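Local coordinates for protein succinate dehydrogenase subunit A (Mycolicibacterium smegmatis, PDB 7D6V) that probably oxidises succinate to fumarate as the FAD-carrying flavoprotein subunit of a succinate dehydrogenase, passing the electrons on toward quinone, at residues Arg577-Val582 with Thr598-Val603; Glu571-Trp576 with Glu619-Pro624; Gly237-Asn242 with Gly393-Pro398; Val546-Ala551 with Val592-Val597. One frame throughout, in Å; residues are numbered along the deposited sequence.

Interaction 1 of 4, residues Arg577-Val582 with Thr598-Val603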
loop_
_atom_site.group_PDB
_atom_site.type_symbol
_atom_site.label_atom_id
_atom_site.label_comp_id
_atom_site.label_asym_id
_atom_site.label_seq_id
_atom_site.Cartn_x
_atom_site.Cartn_y
_atom_site.Cartn_z
ATOM N N ARG A 577 3.528 6.910 -40.440
ATOM C CA ARG A 577 2.551 7.142 -39.386
ATOM C C ARG A 577 1.295 6.317 -39.562
ATOM O O ARG A 577 0.678 5.930 -38.569
ATOM C CB ARG A 577 2.182 8.630 -39.328
ATOM C CG ARG A 577 1.520 9.092 -38.052
ATOM C CD ARG A 577 0.444 10.115 -38.362
ATOM N NE ARG A 577 -0.293 9.766 -39.571
ATOM C CZ ARG A 577 -1.291 8.891 -39.610
ATOM N NH1 ARG A 577 -1.904 8.637 -40.755
ATOM N NH2 ARG A 577 -1.678 8.267 -38.507
ATOM N N ASN A 578 0.908 6.044 -40.800
ATOM C CA ASN A 578 -0.108 5.041 -41.101
ATOM C C ASN A 578 0.519 3.674 -41.363
ATOM O O ASN A 578 0.278 3.034 -42.382
ATOM C CB ASN A 578 -0.962 5.513 -42.272
ATOM C CG ASN A 578 -0.148 5.788 -43.520
ATOM O OD1 ASN A 578 1.062 5.567 -43.550
ATOM N ND2 ASN A 578 -0.814 6.271 -44.561
ATOM N N THR A 579 1.345 3.224 -40.421
ATOM C CA THR A 579 1.951 1.900 -40.460
ATOM C C THR A 579 2.094 1.397 -39.033
ATOM O O THR A 579 2.640 2.104 -38.181
ATOM C CB THR A 579 3.316 1.924 -41.155
ATOM O OG1 THR A 579 3.202 2.597 -42.414
ATOM C CG2 THR A 579 3.812 0.512 -41.398
ATOM N N LEU A 580 1.604 0.185 -38.773
ATOM C CA LEU A 580 1.594 -0.371 -37.426
ATOM C C LEU A 580 2.650 -1.432 -37.180
ATOM O O LEU A 580 3.075 -1.595 -36.034
ATOM C CB LEU A 580 0.222 -0.966 -37.096
ATOM C CG LEU A 580 -0.890 0.053 -36.879
ATOM C CD1 LEU A 580 -2.218 -0.649 -36.681
ATOM C CD2 LEU A 580 -0.559 0.938 -35.693
ATOM N N LEU A 581 3.085 -2.153 -38.212
ATOM C CA LEU A 581 4.213 -3.078 -38.105
ATOM C C LEU A 581 3.901 -4.201 -37.101
ATOM O O LEU A 581 4.432 -4.272 -35.994
ATOM C CB LEU A 581 5.475 -2.280 -37.747
ATOM C CG LEU A 581 6.849 -2.911 -37.632
ATOM C CD1 LEU A 581 7.202 -3.456 -38.993
ATOM C CD2 LEU A 581 7.858 -1.875 -37.200
ATOM N N VAL A 582 2.968 -5.061 -37.529
ATOM C CA VAL A 582 2.329 -6.079 -36.697
ATOM C C VAL A 582 3.183 -7.342 -36.608
ATOM O O VAL A 582 3.735 -7.807 -37.608
ATOM C CB VAL A 582 0.938 -6.403 -37.273
ATOM C CG1 VAL A 582 0.283 -7.506 -36.499
ATOM C CG2 VAL A 582 0.070 -5.169 -37.284
ATOM N N THR A 598 4.014 -5.004 -42.256
ATOM C CA THR A 598 3.735 -3.568 -42.288
ATOM C C THR A 598 2.357 -3.290 -42.879
ATOM O O THR A 598 2.225 -3.106 -44.099
ATOM C CB THR A 598 4.814 -2.842 -43.085
ATOM O OG1 THR A 598 4.761 -3.270 -44.451
ATOM C CG2 THR A 598 6.187 -3.161 -42.532
ATOM N N PRO A 599 1.304 -3.266 -42.066
ATOM C CA PRO A 599 -0.015 -2.851 -42.555
ATOM C C PRO A 599 -0.270 -1.362 -42.361
ATOM O O PRO A 599 0.371 -0.688 -41.554
ATOM C CB PRO A 599 -0.984 -3.667 -41.688
ATOM C CG PRO A 599 -0.243 -3.896 -40.456
ATOM C CD PRO A 599 1.197 -4.055 -40.830
ATOM N N GLU A 600 -1.249 -0.862 -43.109
ATOM C CA GLU A 600 -1.656 0.534 -43.037
ATOM C C GLU A 600 -2.786 0.721 -42.034
ATOM O O GLU A 600 -3.617 -0.167 -41.828
ATOM C CB GLU A 600 -2.098 1.052 -44.407
ATOM C CG GLU A 600 -1.102 0.791 -45.516
ATOM C CD GLU A 600 0.246 1.428 -45.249
ATOM O OE1 GLU A 600 0.328 2.673 -45.238
ATOM O OE2 GLU A 600 1.225 0.680 -45.045
ATOM N N GLN A 601 -2.802 1.893 -41.407
ATOM C CA GLN A 601 -3.847 2.248 -40.462
ATOM C C GLN A 601 -5.099 2.723 -41.192
ATOM O O GLN A 601 -5.064 3.099 -42.365
ATOM C CB GLN A 601 -3.366 3.341 -39.508
ATOM C CG GLN A 601 -2.144 2.978 -38.694
ATOM C CD GLN A 601 -1.964 3.881 -37.493
ATOM O OE1 GLN A 601 -2.808 3.918 -36.599
ATOM N NE2 GLN A 601 -0.859 4.612 -37.463
ATOM N N GLN A 602 -6.214 2.709 -40.469
ATOM C CA GLN A 602 -7.479 3.175 -41.017
ATOM C C GLN A 602 -7.427 4.679 -41.266
ATOM O O GLN A 602 -6.744 5.421 -40.557
ATOM C CB GLN A 602 -8.626 2.831 -40.065
ATOM C CG GLN A 602 -10.004 3.207 -40.572
ATOM C CD GLN A 602 -10.368 2.474 -41.847
ATOM O OE1 GLN A 602 -10.349 3.048 -42.935
ATOM N NE2 GLN A 602 -10.703 1.196 -41.720
ATOM N N VAL A 603 -8.145 5.115 -42.301
ATOM C CA VAL A 603 -8.234 6.513 -42.729
ATOM C C VAL A 603 -8.333 7.411 -41.501
ATOM O O VAL A 603 -9.217 7.205 -40.659
ATOM C CB VAL A 603 -9.429 6.715 -43.672
ATOM C CG1 VAL A 603 -9.591 8.178 -44.035
ATOM C CG2 VAL A 603 -9.258 5.868 -44.922
#
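Pro599 O is approached by two neighbouring groups of 577-582. Leu580 N gives it a hydrogen bond of 3.2 Å with 155° at the hydrogen, the donor lying 18° off the carbonyl plane, and Thr579 CA adds a C-H...O contact to the same oxygen. The setting is the open end of an antiparallel beta hairpin, strands 582-585 and 594-597: the two chains that run into and out of it stay together beyond the backbone bonding of Val582 with Val597, as irregular loops. Asn578 O plays a similar but looser part, taking a weak bond from Gln601 N at 3.4 Å and a C-H...O contact from Glu600 CA.

Gln601 reaches across to 577-580. With CG anti to its carbonyl carbon (chi1 -59°) and the chain extended beyond, its shaft passes Leu580 at about a right angle, CG lying 3.7 Å from Leu580 CG and CD the same distance from Leu580 CD2. The amide thereby arrives at Arg577 O, but NE2 is modelled too close to that oxygen for the bond length to be trusted. Arg577 itself turns its guanidinium to other partners, Phe80 O by a hydrogen bond and the Tyr622 ring by a cation-pi contact.

Toward the hairpin the contact becomes apolar. Leu581 CD1 rests 3.7 Å from Thr598 CG2, and Thr579 and Thr598 lie side by side, CG2 of the first 3.9 Å from CB of the second. At the hairpin end, Val582 meets the proline ring crosswise, with CG2 3.4 Å from Pro599 CG.

Interaction 2 of 4, residues Glu571-Trp576 with Glu619-Pro624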
loop_
_atom_site.group_PDB
_atom_site.type_symbol
_atom_site.label_atom_id
_atom_site.label_comp_id
_atom_site.label_asym_id
_atom_site.label_seq_id
_atom_site.Cartn_x
_atom_site.Cartn_y
_atom_site.Cartn_z
ATOM N N GLU A 571 15.777 11.614 -37.751
ATOM C CA GLU A 571 14.724 12.485 -38.252
ATOM C C GLU A 571 13.399 11.966 -37.732
ATOM O O GLU A 571 12.798 11.057 -38.307
ATOM C CB GLU A 571 14.740 12.533 -39.774
ATOM C CG GLU A 571 14.049 13.750 -40.347
ATOM C CD GLU A 571 14.742 15.041 -39.968
ATOM O OE1 GLU A 571 15.977 15.024 -39.782
ATOM O OE2 GLU A 571 14.051 16.077 -39.859
ATOM N N MET A 572 12.964 12.533 -36.612
ATOM C CA MET A 572 11.673 12.185 -36.051
ATOM C C MET A 572 10.588 12.329 -37.104
ATOM O O MET A 572 10.644 13.217 -37.959
ATOM C CB MET A 572 11.350 13.077 -34.847
ATOM C CG MET A 572 12.290 12.923 -33.663
ATOM S SD MET A 572 11.710 11.716 -32.455
ATOM C CE MET A 572 10.065 12.332 -32.102
ATOM N N ASP A 573 9.599 11.443 -37.037
ATOM C CA ASP A 573 8.362 11.609 -37.782
ATOM C C ASP A 573 8.619 11.627 -39.294
ATOM O O ASP A 573 8.481 12.648 -39.972
ATOM C CB ASP A 573 7.647 12.887 -37.325
ATOM C CG ASP A 573 7.338 12.884 -35.841
ATOM O OD1 ASP A 573 7.211 11.793 -35.256
ATOM O OD2 ASP A 573 7.223 13.979 -35.258
ATOM N N ALA A 574 9.024 10.465 -39.805
ATOM C CA ALA A 574 8.907 10.211 -41.234
ATOM C C ALA A 574 7.427 10.109 -41.597
ATOM O O ALA A 574 6.547 10.407 -40.785
ATOM C CB ALA A 574 9.657 8.940 -41.619
ATOM N N ASN A 575 7.124 9.720 -42.840
ATOM C CA ASN A 575 5.706 9.557 -43.143
ATOM C C ASN A 575 5.153 8.485 -42.210
ATOM O O ASN A 575 4.377 8.822 -41.315
ATOM C CB ASN A 575 5.458 9.273 -44.639
ATOM C CG ASN A 575 5.958 7.917 -45.102
ATOM O OD1 ASN A 575 5.568 6.879 -44.571
ATOM N ND2 ASN A 575 6.806 7.923 -46.123
ATOM N N TRP A 576 5.504 7.207 -42.411
ATOM C CA TRP A 576 5.677 6.192 -41.367
ATOM C C TRP A 576 4.665 6.256 -40.226
ATOM O O TRP A 576 4.908 5.696 -39.153
ATOM C CB TRP A 576 7.089 6.288 -40.778
ATOM C CG TRP A 576 8.044 5.206 -41.225
ATOM C CD1 TRP A 576 9.188 5.377 -41.948
ATOM C CD2 TRP A 576 7.940 3.798 -40.969
ATOM N NE1 TRP A 576 9.799 4.170 -42.163
ATOM C CE2 TRP A 576 9.054 3.183 -41.573
ATOM C CE3 TRP A 576 7.015 3.000 -40.293
ATOM C CZ2 TRP A 576 9.265 1.809 -41.521
ATOM C CZ3 TRP A 576 7.228 1.635 -40.243
ATOM C CH2 TRP A 576 8.343 1.054 -40.853
ATOM N N GLU A 619 0.279 19.270 -40.507
ATOM C CA GLU A 619 1.252 19.178 -41.583
ATOM C C GLU A 619 2.626 18.755 -41.090
ATOM O O GLU A 619 3.510 18.494 -41.911
ATOM C CB GLU A 619 1.343 20.515 -42.314
ATOM C CG GLU A 619 0.313 20.674 -43.413
ATOM C CD GLU A 619 0.541 21.904 -44.256
ATOM O OE1 GLU A 619 1.200 22.845 -43.769
ATOM O OE2 GLU A 619 0.063 21.931 -45.407
ATOM N N LYS A 620 2.824 18.687 -39.779
ATOM C CA LYS A 620 4.062 18.194 -39.204
ATOM C C LYS A 620 4.045 16.692 -38.962
ATOM O O LYS A 620 5.079 16.130 -38.588
ATOM C CB LYS A 620 4.346 18.920 -37.887
ATOM C CG LYS A 620 4.099 20.414 -37.947
ATOM C CD LYS A 620 4.502 21.092 -36.653
ATOM C CE LYS A 620 3.712 20.543 -35.482
ATOM N NZ LYS A 620 3.698 21.486 -34.332
ATOM N N TYR A 621 2.906 16.031 -39.167
ATOM C CA TYR A 621 2.776 14.617 -38.841
ATOM C C TYR A 621 2.183 13.817 -39.993
ATOM O O TYR A 621 2.417 12.611 -40.099
ATOM C CB TYR A 621 1.913 14.438 -37.593
ATOM C CG TYR A 621 2.473 15.087 -36.352
ATOM C CD1 TYR A 621 3.312 14.388 -35.500
ATOM C CD2 TYR A 621 2.155 16.397 -36.027
ATOM C CE1 TYR A 621 3.821 14.972 -34.364
ATOM C CE2 TYR A 621 2.661 16.991 -34.893
ATOM C CZ TYR A 621 3.493 16.273 -34.065
ATOM O OH TYR A 621 4.000 16.859 -32.932
ATOM N N TYR A 622 1.420 14.473 -40.857
ATOM C CA TYR A 622 0.676 13.797 -41.906
ATOM C C TYR A 622 1.216 14.177 -43.276
ATOM O O TYR A 622 1.690 15.296 -43.490
ATOM C CB TYR A 622 -0.816 14.140 -41.836
ATOM C CG TYR A 622 -1.569 13.442 -40.729
ATOM C CD1 TYR A 622 -2.477 12.438 -41.011
ATOM C CD2 TYR A 622 -1.378 13.797 -39.404
ATOM C CE1 TYR A 622 -3.165 11.799 -40.006
ATOM C CE2 TYR A 622 -2.062 13.166 -38.393
ATOM C CZ TYR A 622 -2.954 12.167 -38.699
ATOM O OH TYR A 622 -3.638 11.535 -37.691
ATOM N N THR A 623 1.137 13.228 -44.204
ATOM C CA THR A 623 1.385 13.518 -45.601
ATOM C C THR A 623 0.245 14.374 -46.146
ATOM O O THR A 623 -0.824 14.455 -45.536
ATOM C CB THR A 623 1.506 12.222 -46.402
ATOM O OG1 THR A 623 0.257 11.523 -46.376
ATOM C CG2 THR A 623 2.585 11.330 -45.817
ATOM N N PRO A 624 0.438 15.030 -47.296
ATOM C CA PRO A 624 -0.666 15.813 -47.872
ATOM C C PRO A 624 -1.804 14.922 -48.343
ATOM O O PRO A 624 -2.226 14.974 -49.503
ATOM C CB PRO A 624 -0.006 16.553 -49.043
ATOM C CG PRO A 624 1.258 15.816 -49.309
ATOM C CD PRO A 624 1.709 15.284 -47.993
#
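Asp573 and Tyr621 lie alongside one another with their side chains pointing the same way, joining the loop ahead of strand 582-585 to the C-terminal loop after helix 615-618. Traced outward, Asp573 begins with CB, which faces the backbone across the contact at 4.3 Å from Lys620 O. The first torsion (chi1 -58°) sets CG beside its own backbone N, and from there the two carboxylate oxygens go to different partners. OD2 comes up to the tyrosine, 3.7 Å from Tyr621 CE1 and 3.9 Å from Tyr621 CD1. The carboxylate and ring planes stand 48° apart, and the approach is oblique. OD1 is taken by a salt bridge to Arg561, outside the pair.

Tyr621 also meets the ring of Phe80, the planes at about 50°. Farther along, a second and purely aliphatic touch brings Asn575 CB to 3.7 Å from Thr623 CG2. The nearest alpha carbons, those of Asp573 and Tyr621 and of Asn575 and Thr623, are 6.4 Å apart in each pair, too far for the backbones to pair as strands.

Only 174 Å² is buried, both sides summed, at the surface of the chain. Between 571-576 and 619-624 themselves no hydrogen bond or ion pair forms, so their contact is van der Waals in kind; the neighbouring Arg577, in cation-pi contact with Tyr622, adds to the tie between the loops. The charge of Asp573 is probably balanced mainly by Arg561 rather than by anything on Tyr621.

Interaction 3 of 4, residues Gly237-Asn242 with Gly393-Pro398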
loop_
_atom_site.group_PDB
_atom_site.type_symbol
_atom_site.label_atom_id
_atom_site.label_comp_id
_atom_site.label_asym_id
_atom_site.label_seq_id
_atom_site.Cartn_x
_atom_site.Cartn_y
_atom_site.Cartn_z
ATOM N N GLY A 237 -2.646 -17.155 -31.435
ATOM C CA GLY A 237 -2.825 -16.852 -32.840
ATOM C C GLY A 237 -3.208 -15.418 -33.122
ATOM O O GLY A 237 -3.533 -15.068 -34.259
ATOM N N SER A 238 -3.173 -14.578 -32.096
ATOM C CA SER A 238 -3.454 -13.161 -32.267
ATOM C C SER A 238 -2.176 -12.449 -32.698
ATOM O O SER A 238 -1.163 -13.072 -33.025
ATOM C CB SER A 238 -4.037 -12.576 -30.986
ATOM O OG SER A 238 -5.132 -13.347 -30.534
ATOM N N ALA A 239 -2.210 -11.123 -32.696
ATOM C CA ALA A 239 -1.121 -10.317 -33.215
ATOM C C ALA A 239 -0.770 -9.219 -32.224
ATOM O O ALA A 239 -1.581 -8.826 -31.384
ATOM C CB ALA A 239 -1.488 -9.712 -34.567
ATOM N N LEU A 240 0.459 -8.729 -32.337
ATOM C CA LEU A 240 0.973 -7.662 -31.495
ATOM C C LEU A 240 1.340 -6.471 -32.367
ATOM O O LEU A 240 1.783 -6.633 -33.507
ATOM C CB LEU A 240 2.194 -8.131 -30.697
ATOM C CG LEU A 240 2.002 -8.648 -29.269
ATOM C CD1 LEU A 240 0.936 -9.716 -29.199
ATOM C CD2 LEU A 240 3.314 -9.190 -28.748
ATOM N N ILE A 241 1.143 -5.267 -31.832
ATOM C CA ILE A 241 1.455 -4.040 -32.549
ATOM C C ILE A 241 2.289 -3.139 -31.652
ATOM O O ILE A 241 2.238 -3.225 -30.425
ATOM C CB ILE A 241 0.193 -3.285 -33.017
ATOM C CG1 ILE A 241 -0.731 -2.995 -31.836
ATOM C CG2 ILE A 241 -0.544 -4.077 -34.062
ATOM C CD1 ILE A 241 -1.767 -1.944 -32.130
ATOM N N ASN A 242 3.062 -2.263 -32.294
ATOM C CA ASN A 242 3.795 -1.190 -31.620
ATOM C C ASN A 242 4.722 -1.714 -30.530
ATOM O O ASN A 242 4.921 -1.058 -29.507
ATOM C CB ASN A 242 2.834 -0.152 -31.036
ATOM C CG ASN A 242 2.035 0.559 -32.098
ATOM O OD1 ASN A 242 2.374 0.517 -33.278
ATOM N ND2 ASN A 242 0.961 1.214 -31.686
ATOM N N GLY A 393 1.229 -3.939 -27.651
ATOM C CA GLY A 393 0.463 -5.015 -27.058
ATOM C C GLY A 393 -0.405 -5.693 -28.101
ATOM O O GLY A 393 -0.158 -5.586 -29.297
ATOM N N ILE A 394 -1.429 -6.385 -27.605
ATOM C CA ILE A 394 -2.312 -7.153 -28.472
ATOM C C ILE A 394 -3.174 -6.202 -29.290
ATOM O O ILE A 394 -3.806 -5.285 -28.748
ATOM C CB ILE A 394 -3.170 -8.114 -27.639
ATOM C CG1 ILE A 394 -2.274 -9.018 -26.796
ATOM C CG2 ILE A 394 -4.051 -8.956 -28.536
ATOM C CD1 ILE A 394 -2.811 -9.295 -25.427
ATOM N N GLU A 395 -3.199 -6.413 -30.602
ATOM C CA GLU A 395 -3.995 -5.586 -31.500
ATOM C C GLU A 395 -5.475 -5.854 -31.254
ATOM O O GLU A 395 -5.955 -6.971 -31.466
ATOM C CB GLU A 395 -3.613 -5.875 -32.947
ATOM C CG GLU A 395 -4.194 -4.903 -33.944
ATOM C CD GLU A 395 -3.898 -5.299 -35.370
ATOM O OE1 GLU A 395 -3.899 -6.512 -35.661
ATOM O OE2 GLU A 395 -3.659 -4.401 -36.201
ATOM N N VAL A 396 -6.200 -4.832 -30.812
ATOM C CA VAL A 396 -7.586 -4.979 -30.400
ATOM C C VAL A 396 -8.490 -4.332 -31.438
ATOM O O VAL A 396 -8.080 -3.465 -32.215
ATOM C CB VAL A 396 -7.849 -4.352 -29.013
ATOM C CG1 VAL A 396 -7.000 -5.001 -27.955
ATOM C CG2 VAL A 396 -7.588 -2.862 -29.049
ATOM N N ASP A 397 -9.736 -4.775 -31.452
ATOM C CA ASP A 397 -10.802 -3.965 -32.016
ATOM C C ASP A 397 -11.060 -2.798 -31.072
ATOM O O ASP A 397 -11.124 -3.002 -29.859
ATOM C CB ASP A 397 -12.065 -4.796 -32.204
ATOM C CG ASP A 397 -13.111 -4.087 -33.033
ATOM O OD1 ASP A 397 -13.953 -3.377 -32.448
ATOM O OD2 ASP A 397 -13.091 -4.236 -34.271
ATOM N N PRO A 398 -11.149 -1.563 -31.569
ATOM C CA PRO A 398 -11.332 -0.434 -30.638
ATOM C C PRO A 398 -12.618 -0.506 -29.827
ATOM O O PRO A 398 -12.593 -0.266 -28.613
ATOM C CB PRO A 398 -11.293 0.793 -31.562
ATOM C CG PRO A 398 -11.388 0.268 -32.954
ATOM C CD PRO A 398 -10.859 -1.117 -32.939
#
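Ile241 and Glu395 cross at about a right angle, on a short antiparallel pairing between strand 240-241 and the Gly393-Glu395 part of strand 383-395 in the FAD-binding part of the flavoprotein. Glu395 stretches out straight, its CG anti to the backbone N (chi1 -170°), so a long aliphatic stem is presented to the isoleucine: Ile241 CG2 sits 3.7 Å from both Glu395 CB and Glu395 CG. The methyl branch does this touching because CG1 of Ile241 takes the crowded position between backbone N and carbonyl carbon (chi1 56°), where it comes to 3.7 Å from Gly393 O. Val582 packs against both residues, as well as against Ala239.

Leu240 and Ile394 form the non-hydrogen-bonded pair. Their side chains diverge and cross obliquely; the touch is Leu240 CD1 to Ile394 CG1 at 4.1 Å. Beyond this pair, Ile394 also packs on Ala233 of helix 230-236, the helix that leads into the strand through Gly237, a glycine with positive phi.

Beside the Leu240 and Ile394 pair, Ile241 and Gly393 make the hydrogen-bonded pair, with the amide of each bonded to the carbonyl of the other. Gly393 adopts backbone angles at which a beta carbon would collide with the preceding carbonyl oxygen. On its far edge strand 240-241 is bonded in turn to the C-terminal hairpin, through Leu240 and Cys583. A third cross-strand bond extends the ladder past the Leu240 and Ile394 pair: Glu395 N to Ala239 O, 3.0 Å long and nearly straight at 169°.

Interaction 4 of 4, residues Val546-Ala551 with Val592-Val597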
loop_
_atom_site.group_PDB
_atom_site.type_symbol
_atom_site.label_atom_id
_atom_site.label_comp_id
_atom_site.label_asym_id
_atom_site.label_seq_id
_atom_site.Cartn_x
_atom_site.Cartn_y
_atom_site.Cartn_z
ATOM N N VAL A 546 8.734 -12.297 -26.294
ATOM C CA VAL A 546 8.453 -10.866 -26.312
ATOM C C VAL A 546 9.705 -10.075 -26.674
ATOM O O VAL A 546 9.634 -9.075 -27.398
ATOM C CB VAL A 546 7.863 -10.426 -24.961
ATOM C CG1 VAL A 546 7.837 -8.916 -24.853
ATOM C CG2 VAL A 546 6.464 -10.989 -24.797
ATOM N N SER A 547 10.871 -10.507 -26.182
ATOM C CA SER A 547 12.113 -9.825 -26.525
ATOM C C SER A 547 12.407 -9.921 -28.015
ATOM O O SER A 547 12.835 -8.938 -28.633
ATOM C CB SER A 547 13.269 -10.404 -25.712
ATOM O OG SER A 547 12.967 -10.395 -24.330
ATOM N N GLU A 548 12.188 -11.096 -28.611
ATOM C CA GLU A 548 12.379 -11.224 -30.052
ATOM C C GLU A 548 11.449 -10.287 -30.813
ATOM O O GLU A 548 11.868 -9.625 -31.774
ATOM C CB GLU A 548 12.156 -12.671 -30.489
ATOM C CG GLU A 548 12.705 -12.998 -31.867
ATOM C CD GLU A 548 12.359 -14.406 -32.315
ATOM O OE1 GLU A 548 12.427 -14.681 -33.532
ATOM O OE2 GLU A 548 12.020 -15.243 -31.450
ATOM N N CYS A 549 10.184 -10.209 -30.390
ATOM C CA CYS A 549 9.240 -9.316 -31.057
ATOM C C CYS A 549 9.692 -7.863 -30.965
ATOM O O CYS A 549 9.677 -7.127 -31.962
ATOM C CB CYS A 549 7.847 -9.481 -30.450
ATOM S SG CYS A 549 6.891 -10.837 -31.134
ATOM N N VAL A 550 10.102 -7.436 -29.769
ATOM C CA VAL A 550 10.523 -6.052 -29.565
ATOM C C VAL A 550 11.737 -5.731 -30.426
ATOM O O VAL A 550 11.796 -4.683 -31.083
ATOM C CB VAL A 550 10.806 -5.793 -28.074
ATOM C CG1 VAL A 550 11.475 -4.447 -27.888
ATOM C CG2 VAL A 550 9.522 -5.854 -27.274
ATOM N N ALA A 551 12.722 -6.632 -30.441
ATOM C CA ALA A 551 13.936 -6.382 -31.208
ATOM C C ALA A 551 13.648 -6.306 -32.702
ATOM O O ALA A 551 14.180 -5.434 -33.399
ATOM C CB ALA A 551 14.972 -7.464 -30.915
ATOM N N VAL A 592 8.714 -20.062 -30.326
ATOM C CA VAL A 592 8.418 -19.900 -31.745
ATOM C C VAL A 592 9.099 -18.658 -32.310
ATOM O O VAL A 592 9.408 -17.723 -31.559
ATOM C CB VAL A 592 6.901 -19.858 -31.964
ATOM C CG1 VAL A 592 6.282 -21.164 -31.526
ATOM C CG2 VAL A 592 6.309 -18.745 -31.148
ATOM N N PRO A 593 9.378 -18.616 -33.609
ATOM C CA PRO A 593 9.880 -17.393 -34.234
ATOM C C PRO A 593 8.747 -16.516 -34.750
ATOM O O PRO A 593 7.631 -16.970 -35.003
ATOM C CB PRO A 593 10.739 -17.917 -35.393
ATOM C CG PRO A 593 10.182 -19.249 -35.718
ATOM C CD PRO A 593 9.407 -19.760 -34.530
ATOM N N ASP A 594 9.062 -15.233 -34.904
ATOM C CA ASP A 594 8.076 -14.227 -35.260
ATOM C C ASP A 594 8.407 -13.586 -36.599
ATOM O O ASP A 594 9.572 -13.471 -36.986
ATOM C CB ASP A 594 7.985 -13.141 -34.188
ATOM C CG ASP A 594 7.834 -13.711 -32.800
ATOM O OD1 ASP A 594 8.867 -13.952 -32.141
ATOM O OD2 ASP A 594 6.683 -13.918 -32.364
ATOM N N VAL A 595 7.356 -13.174 -37.299
ATOM C CA VAL A 595 7.454 -12.378 -38.513
ATOM C C VAL A 595 6.724 -11.067 -38.268
ATOM O O VAL A 595 5.602 -11.065 -37.747
ATOM C CB VAL A 595 6.868 -13.118 -39.730
ATOM C CG1 VAL A 595 6.527 -12.141 -40.838
ATOM C CG2 VAL A 595 7.850 -14.146 -40.232
ATOM N N THR A 596 7.369 -9.957 -38.615
ATOM C CA THR A 596 6.791 -8.630 -38.473
ATOM C C THR A 596 6.472 -8.072 -39.854
ATOM O O THR A 596 7.328 -8.080 -40.744
ATOM C CB THR A 596 7.742 -7.700 -37.717
ATOM O OG1 THR A 596 8.265 -8.386 -36.575
ATOM C CG2 THR A 596 7.000 -6.487 -37.226
ATOM N N VAL A 597 5.242 -7.593 -40.025
ATOM C CA VAL A 597 4.724 -7.128 -41.304
ATOM C C VAL A 597 4.337 -5.658 -41.139
ATOM O O VAL A 597 4.342 -5.117 -40.037
ATOM C CB VAL A 597 3.528 -7.982 -41.780
ATOM C CG1 VAL A 597 3.207 -7.742 -43.252
ATOM C CG2 VAL A 597 3.799 -9.457 -41.530
#
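Asp594 points its carboxylate at helix 532-556 and meets two consecutive helical residues, one with each oxygen. OD2 lies 3.3 Å from Cys549 SG, and OD1 lies 3.5 Å from Glu548 OE2, an encounter of two acceptors rather than a bond. The two acidic groups are strongly twisted, their planes 77° apart. Glu548 gets there as an extended chain with CG anti to the backbone N (chi1 -163°), which carries the carboxylate past the two residues just ahead of strand 594-597: OE1 comes to 3.8 Å from Pro593 CA, and OE2 to 3.6 Å from Val592 O. This is a helix laid on one strand of an antiparallel beta hairpin, with the alpha carbons of Cys549 and Asp594 6.6 Å apart.

The next shell supplies positive charge. Lys516 forms a salt bridge with Glu548 OE2, the very oxygen that faces the aspartate. Lys552, one helical turn after Glu548, hydrogen-bonds the backbone oxygen of Asp594 and adds a long, weak ion pair to Glu548 OE1, so it ties the strand to the helix while sitting near the acidic pair.

Mostly apolar side chains pack beside the acidic pair. Cys549 also packs on Cys583 of the partner strand and on Leu234 of helix 230-236, and Asp594 touches Leu234, Leu545 and Val585.

Two buried carboxylates this close would be expected to repel each other. Lys516 probably offsets part of that cost, with Lys552 a weaker help, and the proximity may raise the proton affinity of one of the acids.

In the fold
Val582 joins three of the contacts. In interaction 1 it packs on Pro599; its CG1 is 3.4 Å from Ala239 CB of interaction 3, and its O lies 2.9 Å from Val597 N of interaction 4, a probable hydrogen bond that continues the hairpin. Interaction 2 is peripheral: it reaches the others through interaction 1, where Arg577 CZ comes within 3.5 Å of Tyr622 CE1, and its centre is about 24 Å from that of interaction 3. Interactions 3 and 4 do not touch, although their nearest atoms are about 5 Å apart. Interaction 3 lies wholly in the FAD-binding part, and the hairpin docks on its strand 240-241; the Ile394 side chain is about 10 Å from the bound FAD.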